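Side-chain contacts in pyruvate kinase (Pyrobaculum aerophilum, PDB 3QTG), which catalyses the last step of glycolysis, transferring the phosphoryl group of phosphoenolpyruvate to ADP to give pyruvate and ATP, with the help of a divalent metal cation: residues Ser26-Arg31 against Lys58-Ala63; Ser247-Val252 against Leu412-Ala417; His275-Leu278 against Pro283-Val286. All coordinates share one frame; numbering follows the deposited sequence.

Contact 1 (Ser26-Arg31 against Lys58-Ala63); sequences STDVLR and KFRIEA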
ATOM      1  N   SER A  26       8.127  52.076  -1.269  1.00 52.10           N
ATOM      2  CA  SER A  26       8.329  51.707  -2.681  1.00 52.50           C
ATOM      3  C   SER A  26       7.028  51.495  -3.445  1.00 53.23           C
ATOM      4  O   SER A  26       6.989  51.668  -4.666  1.00 53.91           O
ATOM      5  CB  SER A  26       9.189  50.456  -2.802  1.00 51.96           C
ATOM      6  OG  SER A  26      10.488  50.693  -2.311  1.00 52.02           O
ATOM      7  N   THR A  27       5.965  51.124  -2.734  1.00 53.45           N
ATOM      8  CA  THR A  27       4.664  50.941  -3.371  1.00 54.65           C
ATOM      9  C   THR A  27       3.802  52.212  -3.286  1.00 55.78           C
ATOM     10  O   THR A  27       2.992  52.483  -4.180  1.00 55.98           O
ATOM     11  CB  THR A  27       3.902  49.699  -2.823  1.00 53.88           C
ATOM     12  OG1 THR A  27       3.857  49.769  -1.396  1.00 53.88           O
ATOM     13  CG2 THR A  27       4.605  48.391  -3.237  1.00 53.73           C
ATOM     14  N   ASP A  28       3.977  52.976  -2.210  1.00 56.79           N
ATOM     15  CA  ASP A  28       3.309  54.273  -2.047  1.00 58.67           C
ATOM     16  C   ASP A  28       3.475  55.201  -3.259  1.00 60.04           C
ATOM     17  O   ASP A  28       2.528  55.875  -3.660  1.00 60.76           O
ATOM     18  CB  ASP A  28       3.830  54.986  -0.794  1.00 58.42           C
ATOM     19  CG  ASP A  28       3.383  54.314   0.493  1.00 58.53           C
ATOM     20  OD1 ASP A  28       2.528  53.402   0.432  1.00 59.76           O
ATOM     21  OD2 ASP A  28       3.891  54.692   1.574  1.00 57.45           O
ATOM     22  N   VAL A  29       4.676  55.220  -3.835  1.00 61.18           N
ATOM     23  CA  VAL A  29       5.015  56.152  -4.923  1.00 62.86           C
ATOM     24  C   VAL A  29       4.638  55.645  -6.319  1.00 63.83           C
ATOM     25  O   VAL A  29       4.836  56.341  -7.313  1.00 64.41           O
ATOM     26  CB  VAL A  29       6.522  56.566  -4.889  1.00 62.82           C
ATOM     27  CG1 VAL A  29       6.793  57.476  -3.695  1.00 62.92           C
ATOM     28  CG2 VAL A  29       7.445  55.335  -4.852  1.00 62.09           C
ATOM     29  N   LEU A  30       4.101  54.433  -6.394  1.00 64.21           N
ATOM     30  CA  LEU A  30       3.684  53.865  -7.674  1.00 65.22           C
ATOM     31  C   LEU A  30       2.612  54.716  -8.360  1.00 66.90           C
ATOM     32  O   LEU A  30       1.586  55.053  -7.758  1.00 67.05           O
ATOM     33  CB  LEU A  30       3.184  52.423  -7.493  1.00 64.26           C
ATOM     34  CG  LEU A  30       4.108  51.241  -7.806  1.00 63.07           C
ATOM     35  CD1 LEU A  30       5.593  51.569  -7.664  1.00 62.18           C
ATOM     36  CD2 LEU A  30       3.719  50.042  -6.956  1.00 61.78           C
ATOM     37  N   ARG A  31       2.881  55.063  -9.616  1.00 68.37           N
ATOM     38  CA  ARG A  31       1.906  55.678 -10.513  1.00 70.45           C
ATOM     39  C   ARG A  31       0.605  54.872 -10.465  1.00 69.96           C
ATOM     40  O   ARG A  31       0.656  53.639 -10.408  1.00 69.77           O
ATOM     41  CB  ARG A  31       2.477  55.658 -11.934  1.00 70.94           C
ATOM     42  CG  ARG A  31       1.871  56.644 -12.930  1.00 73.84           C
ATOM     43  CD  ARG A  31       2.627  56.629 -14.273  1.00 73.98           C
ATOM     44  NE  ARG A  31       4.070  56.435 -14.100  1.00 75.83           N
ATOM     45  CZ  ARG A  31       4.736  55.346 -14.493  1.00 76.47           C
ATOM     46  NH1 ARG A  31       4.089  54.355 -15.107  1.00 76.38           N
ATOM     47  NH2 ARG A  31       6.049  55.250 -14.282  1.00 75.52           N
ATOM     48  N   LYS A  58      -4.184  53.220   6.913  1.00 60.95           N
ATOM     49  CA  LYS A  58      -5.496  53.626   6.409  1.00 61.85           C
ATOM     50  C   LYS A  58      -5.509  53.850   4.894  1.00 61.66           C
ATOM     51  O   LYS A  58      -6.382  53.322   4.203  1.00 61.50           O
ATOM     52  CB  LYS A  58      -5.990  54.886   7.155  1.00 62.46           C
ATOM     53  CG  LYS A  58      -7.441  55.249   6.912  1.00 63.85           C
ATOM     54  CD  LYS A  58      -7.938  56.326   7.911  1.00 65.37           C
ATOM     55  CE  LYS A  58      -9.338  56.810   7.562  1.00 67.61           C
ATOM     56  NZ  LYS A  58     -10.351  55.709   7.562  1.00 67.69           N
ATOM     57  N   PHE A  59      -4.543  54.633   4.403  1.00 61.83           N
ATOM     58  CA  PHE A  59      -4.401  54.984   2.979  1.00 61.84           C
ATOM     59  C   PHE A  59      -4.009  53.799   2.084  1.00 60.37           C
ATOM     60  O   PHE A  59      -4.443  53.721   0.932  1.00 60.54           O
ATOM     61  CB  PHE A  59      -3.413  56.166   2.825  1.00 63.33           C
ATOM     62  CG  PHE A  59      -2.433  56.026   1.671  1.00 65.00           C
ATOM     63  CD1 PHE A  59      -1.142  55.533   1.888  1.00 66.02           C
ATOM     64  CD2 PHE A  59      -2.787  56.416   0.375  1.00 68.10           C
ATOM     65  CE1 PHE A  59      -0.227  55.406   0.835  1.00 66.91           C
ATOM     66  CE2 PHE A  59      -1.876  56.287  -0.694  1.00 68.44           C
ATOM     67  CZ  PHE A  59      -0.594  55.778  -0.458  1.00 66.69           C
ATOM     68  N   ARG A  60      -3.179  52.892   2.603  1.00 58.45           N
ATOM     69  CA  ARG A  60      -2.770  51.699   1.849  1.00 56.58           C
ATOM     70  C   ARG A  60      -3.952  50.730   1.683  1.00 56.35           C
ATOM     71  O   ARG A  60      -4.235  50.253   0.579  1.00 56.15           O
ATOM     72  CB  ARG A  60      -1.570  51.013   2.514  1.00 55.72           C
ATOM     73  CG  ARG A  60      -0.241  51.760   2.316  1.00 54.79           C
ATOM     74  CD  ARG A  60       0.827  51.341   3.317  1.00 54.47           C
ATOM     75  NE  ARG A  60       2.058  52.134   3.183  1.00 52.69           N
ATOM     76  CZ  ARG A  60       3.078  52.099   4.037  1.00 52.29           C
ATOM     77  NH1 ARG A  60       3.047  51.303   5.094  1.00 52.80           N
ATOM     78  NH2 ARG A  60       4.151  52.853   3.833  1.00 53.83           N
ATOM     79  N   ILE A  61      -4.646  50.470   2.787  1.00 55.95           N
ATOM     80  CA  ILE A  61      -5.847  49.656   2.783  1.00 55.68           C
ATOM     81  C   ILE A  61      -6.901  50.219   1.829  1.00 56.34           C
ATOM     82  O   ILE A  61      -7.480  49.465   1.042  1.00 56.36           O
ATOM     83  CB  ILE A  61      -6.405  49.471   4.213  1.00 55.70           C
ATOM     84  CG1 ILE A  61      -5.422  48.621   5.034  1.00 54.58           C
ATOM     85  CG2 ILE A  61      -7.830  48.879   4.177  1.00 55.22           C
ATOM     86  CD1 ILE A  61      -5.933  48.123   6.383  1.00 54.79           C
ATOM     87  N   GLU A  62      -7.125  51.536   1.876  1.00 56.73           N
ATOM     88  CA  GLU A  62      -8.062  52.203   0.944  1.00 57.30           C
ATOM     89  C   GLU A  62      -7.704  51.984  -0.533  1.00 55.64           C
ATOM     90  O   GLU A  62      -8.576  51.734  -1.357  1.00 55.57           O
ATOM     91  CB  GLU A  62      -8.173  53.712   1.245  1.00 58.52           C
ATOM     92  CG  GLU A  62      -9.215  54.081   2.307  1.00 60.01           C
ATOM     93  CD  GLU A  62      -8.987  55.475   2.888  1.00 61.01           C
ATOM     94  OE1 GLU A  62      -7.853  55.755   3.330  1.00 64.48           O
ATOM     95  OE2 GLU A  62      -9.936  56.297   2.915  1.00 63.05           O
ATOM     96  N   ALA A  63      -6.423  52.091  -0.864  1.00 54.38           N
ATOM     97  CA  ALA A  63      -5.956  51.828  -2.227  1.00 53.91           C
ATOM     98  C   ALA A  63      -6.164  50.353  -2.632  1.00 52.97           C
ATOM     99  O   ALA A  63      -6.477  50.039  -3.793  1.00 52.68           O
ATOM    100  CB  ALA A  63      -4.487  52.213  -2.357  1.00 53.96           C
TER

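Contact 2 (Ser247-Val252 against Leu412-Ala417); sequences SDYVVV and LSIVWA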
ATOM      1  N   SER A 247      -3.211  27.940  16.080  1.00 45.26           N
ATOM      2  CA  SER A 247      -3.134  29.005  15.061  1.00 44.58           C
ATOM      3  C   SER A 247      -4.308  28.964  14.068  1.00 43.52           C
ATOM      4  O   SER A 247      -4.988  27.952  13.959  1.00 43.94           O
ATOM      5  CB  SER A 247      -1.846  28.844  14.250  1.00 44.41           C
ATOM      6  OG  SER A 247      -0.709  28.801  15.092  1.00 47.50           O
ATOM      7  N   ASP A 248      -4.546  30.059  13.345  1.00 41.44           N
ATOM      8  CA  ASP A 248      -5.436  30.002  12.190  1.00 39.68           C
ATOM      9  C   ASP A 248      -4.594  29.850  10.922  1.00 38.42           C
ATOM     10  O   ASP A 248      -5.084  29.388   9.912  1.00 37.55           O
ATOM     11  CB  ASP A 248      -6.332  31.246  12.093  1.00 39.94           C
ATOM     12  CG  ASP A 248      -7.195  31.443  13.340  1.00 41.14           C
ATOM     13  OD1 ASP A 248      -7.493  30.446  14.033  1.00 41.17           O
ATOM     14  OD2 ASP A 248      -7.563  32.592  13.640  1.00 43.33           O
ATOM     15  N   TYR A 249      -3.326  30.250  11.005  1.00 37.06           N
ATOM     16  CA  TYR A 249      -2.418  30.319   9.866  1.00 35.49           C
ATOM     17  C   TYR A 249      -1.013  30.323  10.465  1.00 35.06           C
ATOM     18  O   TYR A 249      -0.783  30.971  11.486  1.00 35.17           O
ATOM     19  CB  TYR A 249      -2.661  31.615   9.100  1.00 35.13           C
ATOM     20  CG  TYR A 249      -2.341  31.568   7.621  1.00 35.13           C
ATOM     21  CD1 TYR A 249      -3.370  31.648   6.670  1.00 35.43           C
ATOM     22  CD2 TYR A 249      -1.021  31.457   7.157  1.00 33.59           C
ATOM     23  CE1 TYR A 249      -3.103  31.596   5.299  1.00 34.55           C
ATOM     24  CE2 TYR A 249      -0.747  31.416   5.766  1.00 32.67           C
ATOM     25  CZ  TYR A 249      -1.796  31.484   4.860  1.00 34.07           C
ATOM     26  OH  TYR A 249      -1.559  31.459   3.509  1.00 36.10           O
ATOM     27  N   VAL A 250      -0.091  29.587   9.850  1.00 34.03           N
ATOM     28  CA  VAL A 250       1.277  29.489  10.336  1.00 33.33           C
ATOM     29  C   VAL A 250       2.182  30.173   9.327  1.00 33.42           C
ATOM     30  O   VAL A 250       1.917  30.114   8.126  1.00 33.88           O
ATOM     31  CB  VAL A 250       1.732  28.004  10.580  1.00 33.85           C
ATOM     32  CG1 VAL A 250       3.187  27.947  11.105  1.00 31.38           C
ATOM     33  CG2 VAL A 250       0.777  27.282  11.559  1.00 32.85           C
ATOM     34  N   VAL A 251       3.218  30.853   9.828  1.00 33.42           N
ATOM     35  CA  VAL A 251       4.190  31.594   9.007  1.00 33.23           C
ATOM     36  C   VAL A 251       5.628  31.230   9.407  1.00 33.50           C
ATOM     37  O   VAL A 251       5.999  31.364  10.578  1.00 34.30           O
ATOM     38  CB  VAL A 251       3.976  33.122   9.142  1.00 33.47           C
ATOM     39  CG1 VAL A 251       4.803  33.899   8.109  1.00 34.05           C
ATOM     40  CG2 VAL A 251       2.503  33.474   8.984  1.00 32.78           C
ATOM     41  N   VAL A 252       6.412  30.725   8.453  1.00 32.55           N
ATOM     42  CA  VAL A 252       7.855  30.554   8.631  1.00 32.49           C
ATOM     43  C   VAL A 252       8.531  31.917   8.352  1.00 33.09           C
ATOM     44  O   VAL A 252       8.590  32.385   7.209  1.00 32.56           O
ATOM     45  CB  VAL A 252       8.454  29.443   7.695  1.00 32.22           C
ATOM     46  CG1 VAL A 252       9.979  29.277   7.904  1.00 31.38           C
ATOM     47  CG2 VAL A 252       7.750  28.121   7.892  1.00 29.78           C
ATOM     48  N   LEU A 412     -10.088  33.865   2.042  1.00 38.77           N
ATOM     49  CA  LEU A 412      -9.741  32.657   1.275  1.00 38.63           C
ATOM     50  C   LEU A 412      -8.748  32.940   0.142  1.00 38.44           C
ATOM     51  O   LEU A 412      -8.160  32.031  -0.435  1.00 37.28           O
ATOM     52  CB  LEU A 412     -11.019  32.015   0.715  1.00 38.65           C
ATOM     53  CG  LEU A 412     -12.066  31.630   1.749  1.00 37.64           C
ATOM     54  CD1 LEU A 412     -13.270  31.026   1.042  1.00 39.55           C
ATOM     55  CD2 LEU A 412     -11.484  30.660   2.800  1.00 37.16           C
ATOM     56  N   SER A 413      -8.551  34.221  -0.131  1.00 38.89           N
ATOM     57  CA  SER A 413      -7.638  34.682  -1.165  1.00 39.11           C
ATOM     58  C   SER A 413      -6.191  34.176  -1.028  1.00 37.60           C
ATOM     59  O   SER A 413      -5.480  34.035  -2.026  1.00 37.15           O
ATOM     60  CB  SER A 413      -7.647  36.201  -1.158  1.00 40.05           C
ATOM     61  OG  SER A 413      -7.136  36.661  -2.392  1.00 45.61           O
ATOM     62  N   ILE A 414      -5.764  33.913   0.210  1.00 36.18           N
ATOM     63  CA  ILE A 414      -4.408  33.443   0.476  1.00 34.74           C
ATOM     64  C   ILE A 414      -4.350  31.976   0.943  1.00 34.23           C
ATOM     65  O   ILE A 414      -3.341  31.522   1.479  1.00 34.04           O
ATOM     66  CB  ILE A 414      -3.608  34.429   1.413  1.00 35.05           C
ATOM     67  CG1 ILE A 414      -4.220  34.537   2.824  1.00 33.65           C
ATOM     68  CG2 ILE A 414      -3.526  35.823   0.759  1.00 35.27           C
ATOM     69  CD1 ILE A 414      -3.192  34.980   3.870  1.00 33.21           C
ATOM     70  N   VAL A 415      -5.444  31.245   0.728  1.00 33.74           N
ATOM     71  CA  VAL A 415      -5.492  29.810   0.986  1.00 33.36           C
ATOM     72  C   VAL A 415      -5.194  29.071  -0.337  1.00 33.18           C
ATOM     73  O   VAL A 415      -5.665  29.477  -1.406  1.00 34.25           O
ATOM     74  CB  VAL A 415      -6.875  29.382   1.601  1.00 33.43           C
ATOM     75  CG1 VAL A 415      -6.907  27.859   1.868  1.00 33.07           C
ATOM     76  CG2 VAL A 415      -7.150  30.133   2.927  1.00 33.61           C
ATOM     77  N   TRP A 416      -4.379  28.029  -0.260  1.00 33.42           N
ATOM     78  CA  TRP A 416      -4.037  27.139  -1.393  1.00 33.68           C
ATOM     79  C   TRP A 416      -5.180  26.860  -2.384  1.00 34.39           C
ATOM     80  O   TRP A 416      -6.234  26.361  -1.994  1.00 35.42           O
ATOM     81  CB  TRP A 416      -3.531  25.802  -0.846  1.00 32.00           C
ATOM     82  CG  TRP A 416      -3.381  24.723  -1.889  1.00 32.36           C
ATOM     83  CD1 TRP A 416      -4.343  23.824  -2.293  1.00 30.07           C
ATOM     84  CD2 TRP A 416      -2.202  24.413  -2.645  1.00 30.47           C
ATOM     85  NE1 TRP A 416      -3.840  22.993  -3.239  1.00 28.63           N
ATOM     86  CE2 TRP A 416      -2.534  23.325  -3.493  1.00 30.75           C
ATOM     87  CE3 TRP A 416      -0.897  24.943  -2.683  1.00 31.92           C
ATOM     88  CZ2 TRP A 416      -1.609  22.741  -4.387  1.00 30.40           C
ATOM     89  CZ3 TRP A 416       0.045  24.362  -3.584  1.00 30.97           C
ATOM     90  CH2 TRP A 416      -0.334  23.261  -4.419  1.00 31.67           C
ATOM     91  N   ALA A 417      -4.940  27.182  -3.651  1.00 35.49           N
ATOM     92  CA  ALA A 417      -5.791  26.835  -4.823  1.00 35.96           C
ATOM     93  C   ALA A 417      -7.116  27.562  -4.936  1.00 36.66           C
ATOM     94  O   ALA A 417      -7.773  27.484  -5.983  1.00 37.54           O
ATOM     95  CB  ALA A 417      -6.007  25.289  -4.955  1.00 35.57           C
TER

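Contact 3 (His275-Leu278 against Pro283-Val286); sequences HTSL and PIAV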
ATOM      1  N   HIS A 275       5.864  20.646   7.216  1.00 34.85           N
ATOM      2  CA  HIS A 275       5.320  19.304   7.472  1.00 36.60           C
ATOM      3  C   HIS A 275       4.297  19.288   8.631  1.00 36.39           C
ATOM      4  O   HIS A 275       3.211  18.747   8.510  1.00 36.04           O
ATOM      5  CB  HIS A 275       6.469  18.316   7.703  1.00 37.41           C
ATOM      6  CG  HIS A 275       7.183  17.924   6.437  1.00 41.98           C
ATOM      7  ND1 HIS A 275       7.035  18.618   5.247  1.00 42.73           N
ATOM      8  CD2 HIS A 275       8.054  16.914   6.177  1.00 44.75           C
ATOM      9  CE1 HIS A 275       7.782  18.050   4.315  1.00 46.62           C
ATOM     10  NE2 HIS A 275       8.412  17.015   4.852  1.00 45.59           N
ATOM     11  N   THR A 276       4.628  19.937   9.738  1.00 36.52           N
ATOM     12  CA  THR A 276       3.725  20.003  10.873  1.00 35.96           C
ATOM     13  C   THR A 276       2.413  20.736  10.591  1.00 35.78           C
ATOM     14  O   THR A 276       1.336  20.261  10.996  1.00 36.01           O
ATOM     15  CB  THR A 276       4.463  20.561  12.095  1.00 36.29           C
ATOM     16  OG1 THR A 276       5.598  19.728  12.332  1.00 35.52           O
ATOM     17  CG2 THR A 276       3.581  20.578  13.332  1.00 35.57           C
ATOM     18  N   SER A 277       2.488  21.850   9.872  1.00 35.56           N
ATOM     19  CA  SER A 277       1.289  22.617   9.530  1.00 36.92           C
ATOM     20  C   SER A 277       0.360  21.851   8.598  1.00 36.84           C
ATOM     21  O   SER A 277      -0.837  21.873   8.807  1.00 37.06           O
ATOM     22  CB  SER A 277       1.619  23.991   8.910  1.00 36.68           C
ATOM     23  OG  SER A 277       2.438  24.757   9.769  1.00 38.91           O
ATOM     24  N   LEU A 278       0.929  21.204   7.575  1.00 37.39           N
ATOM     25  CA  LEU A 278       0.182  20.365   6.641  1.00 38.28           C
ATOM     26  C   LEU A 278      -0.488  19.197   7.350  1.00 38.86           C
ATOM     27  O   LEU A 278      -1.668  18.968   7.129  1.00 39.26           O
ATOM     28  CB  LEU A 278       1.059  19.886   5.464  1.00 38.11           C
ATOM     29  CG  LEU A 278       1.531  20.948   4.453  1.00 38.40           C
ATOM     30  CD1 LEU A 278       2.649  20.436   3.572  1.00 37.80           C
ATOM     31  CD2 LEU A 278       0.371  21.364   3.584  1.00 39.33           C
ATOM     32  N   PRO A 283      -3.288  26.370   7.251  1.00 32.68           N
ATOM     33  CA  PRO A 283      -2.611  27.019   6.140  1.00 32.61           C
ATOM     34  C   PRO A 283      -1.200  27.495   6.571  1.00 32.75           C
ATOM     35  O   PRO A 283      -0.999  27.868   7.738  1.00 32.82           O
ATOM     36  CB  PRO A 283      -3.519  28.221   5.821  1.00 32.48           C
ATOM     37  CG  PRO A 283      -4.848  27.880   6.420  1.00 32.69           C
ATOM     38  CD  PRO A 283      -4.530  27.070   7.637  1.00 32.95           C
ATOM     39  N   ILE A 284      -0.243  27.448   5.643  1.00 32.27           N
ATOM     40  CA  ILE A 284       1.172  27.683   5.940  1.00 31.69           C
ATOM     41  C   ILE A 284       1.780  28.681   4.930  1.00 32.29           C
ATOM     42  O   ILE A 284       1.580  28.572   3.718  1.00 32.13           O
ATOM     43  CB  ILE A 284       1.979  26.336   5.994  1.00 32.04           C
ATOM     44  CG1 ILE A 284       3.499  26.553   6.052  1.00 30.23           C
ATOM     45  CG2 ILE A 284       1.581  25.375   4.847  1.00 32.49           C
ATOM     46  CD1 ILE A 284       4.050  26.811   7.458  1.00 27.31           C
ATOM     47  N   ALA A 285       2.507  29.661   5.449  1.00 32.17           N
ATOM     48  CA  ALA A 285       3.243  30.609   4.619  1.00 32.47           C
ATOM     49  C   ALA A 285       4.742  30.534   4.884  1.00 32.59           C
ATOM     50  O   ALA A 285       5.188  30.130   5.960  1.00 32.08           O
ATOM     51  CB  ALA A 285       2.731  32.045   4.869  1.00 32.05           C
ATOM     52  N   VAL A 286       5.519  30.883   3.869  1.00 33.99           N
ATOM     53  CA  VAL A 286       6.939  31.155   4.055  1.00 34.68           C
ATOM     54  C   VAL A 286       7.173  32.630   3.700  1.00 35.97           C
ATOM     55  O   VAL A 286       6.768  33.089   2.632  1.00 36.46           O
ATOM     56  CB  VAL A 286       7.846  30.188   3.263  1.00 34.89           C
ATOM     57  CG1 VAL A 286       9.306  30.602   3.375  1.00 33.00           C
ATOM     58  CG2 VAL A 286       7.693  28.728   3.792  1.00 34.74           C
TER

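Contact 1 (Ser26-Arg31 against Lys58-Ala63)
D28 and R60 meet in a two-pronged salt bridge. The guanidinium presents its side, NE together with NH2, and each nitrogen takes its own carboxylate oxygen. R60 NE donates to D28 OD1 over 3.1 Å with an N-H...O angle of 160°, and it is received by the syn lone pair of that oxygen. R60 NH2 reaches D28 OD2 at 2.9 Å with an N-H...O angle of 168°; OD2 is again met on its syn side, though somewhat out of the carboxylate plane. Both oxygens lie near the guanidinium plane, yet the two flat groups are turned 31° apart. OD1 has a further neighbour in F59, whose CE1 comes within 3.4 Å of it with the oxygen at the ring edge, where the aromatic hydrogens carry a partial positive charge. Outside this first shell, R60, its chain extended from CG to NE, also packs on L23 and on I47 of strand 44-48, while S26 OG bonds G328 O. This side-on, bidentate Asp-Arg pair joins the short helix 25-28, after the first barrel strand 18-22, to helix 54-71, after the second, 44-48, within the TIM barrel domain. With two directed bonds on a paired charge, the carboxylate probably fixes the rotation of the guanidinium; the R60 side chain lies about 6 Å from that of H51, which binds ATP by similarity.

Contact 2 (Ser247-Val252 against Leu412-Ala417)
Y249 reaches out from strand 249-253 with its ring directed at the turn 412-415, and I414 meets it in two ways, through its backbone carbonyl and through its side chain. The carbonyl oxygen lies at the ring edge, in the ring plane: Y249 OH donates to I414 O over 2.7 Å, with a C=O...O angle of 151° and the donor tilted 26° from the carbonyl plane. The aliphatic arm comes in obliquely, I414 CD1 standing 3.7 Å from Y249 CE1 and 3.9 Å from Y249 CZ. Two torsions set this up. The ring of Y249 swings anti to its own backbone nitrogen (chi1 -152°), while CG1 of I414 sits between N and the carbonyl carbon, which turns CD1 toward the ring that the backbone O already meets. The turn is of type I, closed by V415 N to L412 O at 3.1 Å, and this folding probably helps to hold the I414 carbonyl in position. The phenol oxygen is also hydrogen-bonded to S318 OG, its strongest polar partner, at the start of strand 318-321, while the ring packs on P283, just before strand 284-287, and on A285 within it. A phenylalanine here would probably keep much of the ring packing but leave the I414 carbonyl and the S318 hydroxyl without their shared partner. Both touching residues are buried, and the hydroxyl is hydrogen-bonded on both the barrel side (S318) and the C-terminal domain side (I414 O), joining a strand of the TIM barrel to a loop of the alpha/beta domain.

Contact 3 (His275-Leu278 against Pro283-Val286)
S277 and I284 form the close part of this contact, where helix 266-279 comes down on strand 284-287; S277 CA and I284 CA are 6.2 Å apart. The beta carbons face each other, S277 CB standing 3.8 Å from I284 CB, and the delta methyl of the isoleucine lies against the serine hydroxyl, with I284 CD1 3.5 Å from S277 OG. The branch gets there because CG1 is anti to the backbone nitrogen (chi1 170°) and chi2, at 84°, bends CD1 back over the serine. The hydroxyl bonds I273 O, one turn earlier in the helix, so its polar need is met within the helix while its flank packs on carbon; V250 of the neighbouring strand borders the same spot.

L278 makes the looser part: its CD2 comes no nearer than 4.4 Å to I284 CG2, and the side chain also touches Q351 and R394. Away from this interface, H275 is partly exposed and packs on Q348 of a second subunit. A helix leading through a short connection into the next parallel strand, which it covers from outside, is the alpha-to-beta half of a beta-alpha-beta crossover, the repeating element of the TIM barrel.

Contacts 2 and 3 are buried and their centres lie 8 Å apart, whereas contact 1 is partly exposed, its centre about 24 Å from that of contact 2 and 30 Å from that of contact 3. Strands 249-253 and 284-287 are neighbours in the barrel sheet, so contacts 2 and 3 share a wall, joined by V250 O to A285 N at 2.8 Å; contact 3 also nests in the loop that contact 2 closes. Chemistry follows position: paired charges in a partly buried place in contact 1, one neutral hydrogen bond between the segments beside an apolar contact in contact 2, and in contact 3 a hydroxyl flank against a methyl, without a cross-segment hydrogen bond.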